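Local coordinates for exotoxin 3 (Staphylococcus aureus, PDB 2Z8L), which binds the host glycan sialyl Lewis X as a secreted superantigen-like toxin with an OB-fold and a beta-grasp domain, at residues V139-L144 with G176-E181. Residues are numbered along the deposited sequence; the frame is centred on the assembly and turned at random.
Sequences VSLKEL and GYYTFE. Unlike the reference sequence in segment 139-144: Val-139 (reference Ile). With SIA (N-acetyl-alpha-neuraminic acid), chain B; GAL (beta-D-galactopyranose), chain C; FUC (alpha-L-fucopyranose), chain D.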
loop_
_atom_site.group_PDB
_atom_site.type_symbol
_atom_site.label_atom_id
_atom_site.label_comp_id
_atom_site.label_asym_id
_atom_site.label_seq_id
_atom_site.Cartn_x
_atom_site.Cartn_y
_atom_site.Cartn_z
ATOM N N VAL A 139 1.725 4.950 -7.497
ATOM C CA VAL A 139 1.417 3.866 -6.625
ATOM C C VAL A 139 1.732 4.294 -5.158
ATOM O O VAL A 139 2.792 4.862 -4.873
ATOM C CB VAL A 139 2.207 2.580 -6.936
ATOM C CG1 VAL A 139 1.527 1.451 -6.106
ATOM C CG2 VAL A 139 2.289 2.221 -8.434
ATOM N N SER A 140 0.787 4.009 -4.238
ATOM C CA SER A 140 1.040 4.341 -2.818
ATOM C C SER A 140 1.960 3.284 -2.189
ATOM O O SER A 140 1.848 2.072 -2.509
ATOM C CB SER A 140 -0.282 4.443 -2.009
ATOM O OG SER A 140 -0.938 3.218 -1.843
ATOM N N LEU A 141 2.858 3.733 -1.282
ATOM C CA LEU A 141 3.580 2.775 -0.439
ATOM C C LEU A 141 2.608 1.874 0.292
ATOM O O LEU A 141 2.931 0.686 0.492
ATOM C CB LEU A 141 4.492 3.473 0.577
ATOM C CG LEU A 141 5.594 4.293 -0.026
ATOM C CD1 LEU A 141 6.546 4.752 1.123
ATOM C CD2 LEU A 141 6.373 3.533 -1.105
ATOM N N LYS A 142 1.433 2.405 0.692
ATOM C CA LYS A 142 0.436 1.568 1.374
ATOM C C LYS A 142 0.063 0.309 0.562
ATOM O O LYS A 142 0.065 -0.817 1.088
ATOM C CB LYS A 142 -0.809 2.364 1.596
ATOM C CG LYS A 142 -1.918 1.628 2.328
ATOM C CD LYS A 142 -3.242 2.394 2.302
ATOM C CE LYS A 142 -4.399 1.751 3.063
ATOM N NZ LYS A 142 -4.067 1.788 4.516
ATOM N N GLU A 143 -0.282 0.513 -0.691
ATOM C CA GLU A 143 -0.649 -0.580 -1.580
ATOM C C GLU A 143 0.475 -1.552 -1.822
ATOM O O GLU A 143 0.267 -2.739 -1.734
ATOM C CB GLU A 143 -1.208 -0.028 -2.897
ATOM C CG GLU A 143 -1.799 -1.136 -3.744
ATOM C CD GLU A 143 -2.561 -0.665 -4.965
ATOM O OE1 GLU A 143 -2.813 0.559 -5.184
ATOM O OE2 GLU A 143 -2.922 -1.604 -5.751
ATOM N N LEU A 144 1.661 -1.039 -2.104
ATOM C CA LEU A 144 2.774 -1.957 -2.325
ATOM C C LEU A 144 3.062 -2.783 -1.079
ATOM O O LEU A 144 3.196 -4.024 -1.148
ATOM C CB LEU A 144 3.996 -1.128 -2.692
ATOM C CG LEU A 144 4.160 -0.747 -4.122
ATOM C CD1 LEU A 144 5.324 0.229 -4.182
ATOM C CD2 LEU A 144 4.497 -2.123 -4.823
ATOM N N GLY A 176 17.160 5.517 -5.440
ATOM C CA GLY A 176 16.404 5.776 -4.222
ATOM C C GLY A 176 15.706 4.482 -3.819
ATOM O O GLY A 176 15.470 3.582 -4.651
ATOM N N TYR A 177 15.409 4.364 -2.542
ATOM C CA TYR A 177 14.707 3.150 -2.053
ATOM C C TYR A 177 13.774 3.431 -0.921
ATOM O O TYR A 177 13.838 4.465 -0.243
ATOM C CB TYR A 177 15.693 2.063 -1.612
ATOM C CG TYR A 177 16.623 2.484 -0.486
ATOM C CD1 TYR A 177 16.246 2.325 0.829
ATOM C CD2 TYR A 177 17.891 3.004 -0.746
ATOM C CE1 TYR A 177 17.075 2.691 1.871
ATOM C CE2 TYR A 177 18.750 3.369 0.316
ATOM C CZ TYR A 177 18.316 3.209 1.616
ATOM O OH TYR A 177 19.117 3.557 2.696
ATOM N N TYR A 178 12.866 2.476 -0.719
ATOM C CA TYR A 178 11.888 2.543 0.362
ATOM C C TYR A 178 11.914 1.207 1.118
ATOM O O TYR A 178 11.912 0.159 0.488
ATOM C CB TYR A 178 10.523 2.799 -0.217
ATOM C CG TYR A 178 10.509 4.073 -1.060
ATOM C CD1 TYR A 178 10.233 5.281 -0.501
ATOM C CD2 TYR A 178 10.779 4.017 -2.401
ATOM C CE1 TYR A 178 10.196 6.427 -1.258
ATOM C CE2 TYR A 178 10.787 5.160 -3.186
ATOM C CZ TYR A 178 10.496 6.367 -2.590
ATOM O OH TYR A 178 10.457 7.509 -3.365
ATOM N N THR A 179 11.875 1.260 2.443
ATOM C CA THR A 179 12.043 0.084 3.274
ATOM C C THR A 179 10.778 -0.115 4.108
ATOM O O THR A 179 10.276 0.857 4.719
ATOM C CB THR A 179 13.195 0.244 4.286
ATOM O OG1 THR A 179 14.378 0.508 3.564
ATOM C CG2 THR A 179 13.412 -1.058 5.052
ATOM N N PHE A 180 10.329 -1.366 4.146
ATOM C CA PHE A 180 9.162 -1.825 4.967
ATOM C C PHE A 180 9.656 -2.801 5.972
ATOM O O PHE A 180 10.069 -3.904 5.608
ATOM C CB PHE A 180 7.995 -2.467 4.161
ATOM C CG PHE A 180 7.534 -1.634 2.978
ATOM C CD1 PHE A 180 7.366 -0.302 3.113
ATOM C CD2 PHE A 180 7.194 -2.253 1.774
ATOM C CE1 PHE A 180 6.929 0.482 2.018
ATOM C CE2 PHE A 180 6.754 -1.515 0.701
ATOM C CZ PHE A 180 6.618 -0.124 0.849
ATOM N N GLU A 181 9.722 -2.413 7.248
ATOM C CA GLU A 181 10.153 -3.343 8.292
ATOM C C GLU A 181 9.012 -4.305 8.585
ATOM O O GLU A 181 7.895 -3.887 8.979
ATOM C CB GLU A 181 10.492 -2.593 9.568
ATOM C CG GLU A 181 11.598 -1.580 9.479
ATOM C CD GLU A 181 11.738 -0.846 10.849
ATOM O OE1 GLU A 181 12.302 -1.473 11.757
ATOM O OE2 GLU A 181 11.230 0.290 11.042
HETATM C C1 SIA B . 13.645 4.081 3.852
HETATM C C2 SIA B . 13.962 5.515 4.290
HETATM C C3 SIA B . 15.293 6.008 3.721
HETATM C C4 SIA B . 15.195 6.254 2.219
HETATM C C5 SIA B . 14.028 7.191 1.860
HETATM C C6 SIA B . 12.755 6.608 2.487
HETATM C C7 SIA B . 11.481 7.422 2.296
HETATM C C8 SIA B . 10.337 6.866 3.158
HETATM C C9 SIA B . 8.965 7.403 2.829
HETATM C C10 SIA B . 13.858 8.325 -0.319
HETATM C C11 SIA B . 13.705 8.148 -1.807
HETATM N N5 SIA B . 13.901 7.213 0.398
HETATM O O1A SIA B . 12.431 3.838 3.677
HETATM O O1B SIA B . 14.540 3.206 3.731
HETATM O O4 SIA B . 16.477 6.754 1.713
HETATM O O6 SIA B . 12.982 6.480 3.897
HETATM O O7 SIA B . 11.694 8.765 2.731
HETATM O O8 SIA B . 10.385 5.436 2.998
HETATM O O9 SIA B . 7.943 6.936 3.718
HETATM O O10 SIA B . 13.909 9.419 0.239
HETATM C C1 GAL C . 11.346 5.887 8.230
HETATM C C2 GAL C . 12.679 6.252 7.599
HETATM C C3 GAL C . 12.910 5.263 6.460
HETATM C C4 GAL C . 12.882 3.831 7.006
HETATM C C5 GAL C . 11.570 3.545 7.745
HETATM C C6 GAL C . 11.523 2.160 8.352
HETATM O O2 GAL C . 12.554 7.579 7.088
HETATM O O3 GAL C . 14.115 5.532 5.729
HETATM O O4 GAL C . 13.962 3.679 7.896
HETATM O O5 GAL C . 11.374 4.554 8.758
HETATM O O6 GAL C . 10.352 1.910 9.114
HETATM C C1 FUC D . 10.745 5.714 12.767
HETATM C C2 FUC D . 10.583 4.289 13.312
HETATM C C3 FUC D . 11.335 3.287 12.454
HETATM C C4 FUC D . 12.771 3.747 12.252
HETATM C C5 FUC D . 12.806 5.194 11.747
HETATM C C6 FUC D . 14.197 5.752 11.506
HETATM O O2 FUC D . 9.222 3.911 13.401
HETATM O O3 FUC D . 11.249 1.993 13.057
HETATM O O4 FUC D . 13.373 3.687 13.520
HETATM O O5 FUC D . 12.110 6.041 12.636
#
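Leu-141 reaches from the first turn of helix 141-155 into the fork between Tyr-178 and Phe-180, alternate residues whose side chains leave edge strand 177-181 on the helix side. The side-chain contacts are apolar. With CG anti to its carbonyl carbon (chi1 -63°), Leu-141 sets CD2 over one face of the Tyr-178 ring, 4.2 Å from Tyr-178 CG and equally far from Phe-180 CZ. Branching suits this place: CD2 sits between the rings, while CD1 touches Tyr-178 CD1 (4.1 Å) and packs on the glycerol tail of sialic acid, 3.7 Å from O9. Sialic acid O8 lies at the Tyr-178 edge, 3.5 Å from CD1, so one ring joins leucine to sugar. Nonpolar Phe-180, buried, spans Leu-141 and Leu-144; Leu-141 O approaches its CZ obliquely (3.8 Å).

Ser-140, the N-cap, has a short hydroxyl whose OG accepts from Glu-143 N (3.0 Å) in the first turn.

Polar bonds belong to the strand's other side and backbone. Sialic acid N5 donates to Tyr-177 O. Thr-179 offers N to carboxylate O1A and OG1 to O1B (2.7 Å); Glu-181 OE2 accepts from both galactose O6 and fucose O3. Strand 177-181, with Leu-141, thus lines part of the beta-grasp domain's sialyl Lewis X site, which Lys-184, Gln-187, Arg-190 and Asp-193 help complete.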